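Local coordinates for foldase protein PrsA (Bacillus subtilis, PDB 4WO7) that helps secreted proteins fold outside the cell after translocation and has peptidyl-prolyl cis-trans isomerase activity, at residues Ile120-Ile125 with Gly166-Glu171. Numbering follows the deposited sequence.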
loop_
_atom_site.group_PDB
_atom_site.type_symbol
_atom_site.label_atom_id
_atom_site.label_comp_id
_atom_site.label_asym_id
_atom_site.label_seq_id
_atom_site.Cartn_x
_atom_site.Cartn_y
_atom_site.Cartn_z
ATOM N N ILE A 120 -26.827 -8.006 -13.992
ATOM C CA ILE A 120 -27.547 -6.828 -14.477
ATOM C C ILE A 120 -26.731 -5.576 -14.183
ATOM O O ILE A 120 -25.844 -5.590 -13.327
ATOM C CB ILE A 120 -28.954 -6.673 -13.825
ATOM C CG1 ILE A 120 -28.855 -6.352 -12.326
ATOM C CG2 ILE A 120 -29.845 -7.879 -14.131
ATOM C CD1 ILE A 120 -30.089 -5.672 -11.754
ATOM N N ARG A 121 -27.026 -4.509 -14.913
ATOM C CA ARG A 121 -26.422 -3.203 -14.677
ATOM C C ARG A 121 -27.466 -2.230 -14.124
ATOM O O ARG A 121 -28.610 -2.226 -14.578
ATOM C CB ARG A 121 -25.797 -2.696 -15.973
ATOM C CG ARG A 121 -24.867 -1.528 -15.803
ATOM C CD ARG A 121 -24.473 -0.960 -17.146
ATOM N NE ARG A 121 -23.613 0.209 -17.001
ATOM C CZ ARG A 121 -22.286 0.198 -17.061
ATOM N NH1 ARG A 121 -21.613 -0.932 -17.242
ATOM N NH2 ARG A 121 -21.621 1.335 -16.917
ATOM N N ALA A 122 -27.071 -1.403 -13.154
ATOM C CA ALA A 122 -28.005 -0.473 -12.512
ATOM C C ALA A 122 -27.336 0.784 -11.945
ATOM O O ALA A 122 -26.151 0.781 -11.611
ATOM C CB ALA A 122 -28.757 -1.187 -11.407
ATOM N N SER A 123 -28.115 1.859 -11.857
ATOM C CA SER A 123 -27.702 3.078 -11.167
ATOM C C SER A 123 -28.507 3.258 -9.888
ATOM O O SER A 123 -29.611 2.728 -9.773
ATOM C CB SER A 123 -27.886 4.302 -12.060
ATOM O OG SER A 123 -27.199 4.154 -13.283
ATOM N N HIS A 124 -27.951 3.991 -8.923
ATOM C CA HIS A 124 -28.693 4.319 -7.706
ATOM C C HIS A 124 -28.390 5.715 -7.169
ATOM O O HIS A 124 -27.359 6.319 -7.481
ATOM C CB HIS A 124 -28.424 3.293 -6.607
ATOM C CG HIS A 124 -27.212 3.595 -5.781
ATOM N ND1 HIS A 124 -25.978 3.852 -6.328
ATOM C CD2 HIS A 124 -27.055 3.674 -4.436
ATOM C CE1 HIS A 124 -25.105 4.076 -5.358
ATOM N NE2 HIS A 124 -25.735 3.976 -4.204
ATOM N N ILE A 125 -29.326 6.214 -6.367
ATOM C CA ILE A 125 -29.186 7.478 -5.655
ATOM C C ILE A 125 -29.321 7.239 -4.159
ATOM O O ILE A 125 -30.376 6.829 -3.677
ATOM C CB ILE A 125 -30.226 8.498 -6.130
ATOM C CG1 ILE A 125 -30.018 8.755 -7.624
ATOM C CG2 ILE A 125 -30.084 9.807 -5.353
ATOM C CD1 ILE A 125 -31.005 9.710 -8.258
ATOM N N GLY A 166 -22.309 -0.093 -12.492
ATOM C CA GLY A 166 -21.751 -1.122 -13.348
ATOM C C GLY A 166 -22.526 -2.423 -13.181
ATOM O O GLY A 166 -23.645 -2.423 -12.665
ATOM N N TRP A 167 -21.935 -3.533 -13.618
ATOM C CA TRP A 167 -22.587 -4.842 -13.549
ATOM C C TRP A 167 -22.427 -5.493 -12.184
ATOM O O TRP A 167 -21.440 -5.262 -11.487
ATOM C CB TRP A 167 -22.020 -5.787 -14.610
ATOM C CG TRP A 167 -22.301 -5.362 -16.019
ATOM C CD1 TRP A 167 -21.538 -4.540 -16.801
ATOM C CD2 TRP A 167 -23.423 -5.748 -16.824
ATOM N NE1 TRP A 167 -22.121 -4.385 -18.036
ATOM C CE2 TRP A 167 -23.279 -5.120 -18.076
ATOM C CE3 TRP A 167 -24.540 -6.562 -16.606
ATOM C CZ2 TRP A 167 -24.204 -5.280 -19.106
ATOM C CZ3 TRP A 167 -25.455 -6.720 -17.631
ATOM C CH2 TRP A 167 -25.282 -6.084 -18.862
ATOM N N PHE A 168 -23.409 -6.306 -11.807
ATOM C CA PHE A 168 -23.355 -7.053 -10.557
ATOM C C PHE A 168 -24.406 -8.156 -10.566
ATOM O O PHE A 168 -25.460 -8.003 -11.185
ATOM C CB PHE A 168 -23.597 -6.119 -9.381
ATOM C CG PHE A 168 -24.958 -5.487 -9.403
ATOM C CD1 PHE A 168 -25.230 -4.404 -10.228
ATOM C CD2 PHE A 168 -25.970 -5.986 -8.603
ATOM C CE1 PHE A 168 -26.492 -3.832 -10.250
ATOM C CE2 PHE A 168 -27.231 -5.416 -8.620
ATOM C CZ PHE A 168 -27.492 -4.342 -9.444
ATOM N N ALA A 169 -24.134 -9.259 -9.873
ATOM C CA ALA A 169 -25.093 -10.357 -9.805
ATOM C C ALA A 169 -25.966 -10.203 -8.562
ATOM O O ALA A 169 -25.740 -9.311 -7.745
ATOM C CB ALA A 169 -24.370 -11.692 -9.796
ATOM N N LYS A 170 -26.954 -11.080 -8.419
ATOM C CA LYS A 170 -27.925 -10.996 -7.328
ATOM C C LYS A 170 -27.411 -11.599 -6.036
ATOM O O LYS A 170 -27.811 -11.215 -4.939
ATOM C CB LYS A 170 -29.212 -11.717 -7.723
ATOM C CG LYS A 170 -30.394 -11.410 -6.824
ATOM C CD LYS A 170 -31.700 -11.975 -7.380
ATOM C CE LYS A 170 -31.828 -13.490 -7.209
ATOM N NZ LYS A 170 -33.164 -13.982 -7.668
ATOM N N GLU A 171 -26.518 -12.559 -6.213
ATOM C CA GLU A 171 -25.947 -13.330 -5.125
ATOM C C GLU A 171 -25.081 -12.527 -4.160
ATOM O O GLU A 171 -25.308 -12.540 -2.950
ATOM C CB GLU A 171 -25.148 -14.460 -5.721
ATOM C CG GLU A 171 -24.336 -15.184 -4.709
ATOM C CD GLU A 171 -25.199 -16.006 -3.687
ATOM O OE1 GLU A 171 -26.426 -16.013 -3.807
ATOM O OE2 GLU A 171 -24.723 -16.694 -2.725
#
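Ile120 and Phe168 form an antiparallel hydrogen-bonded pair, Ile120 N giving its hydrogen to Phe168 O at 3.1 Å and Phe168 N to Ile120 O at 3.0 Å. The N-to-C directions of the short strand segments differ by 121°. Next to it, Arg121 and Trp167 make a non-hydrogen-bonded pair on the other face of the sheet. There CB of Arg121 lies over the indole, 4.0 Å from the centroid of the Trp167 six-membered ring. A chi1 of -166° turns CG of Arg121 away from the backbone N, and the extended chain runs past Gly166, whose CA covers one guanidinium face. Trp167 NE1 lies at the guanidinium edge, 3.6 Å from Arg121 NH1, with no bond between these two donors; NE1 bonds weakly to Glu222, and Asp164 takes Arg121 NH2 in a salt bridge. Strand 164-169 borders strand 119-127 in the four-stranded antiparallel sheet of the parvulin-type PPIase domain. On the face of Ile120 and Phe168, Ile120 CG1 makes a CH-pi contact over the phenyl ring, and Ile120 CD1 approaches Phe168 CZ at 3.7 Å. Replacing Trp167 by an alanine would probably strip Arg121 CB of its aromatic cover, though Asp164 would still hold the guanidinium. Ala122 CB reaches the ring edge, 3.7 Å from Phe168 CE1.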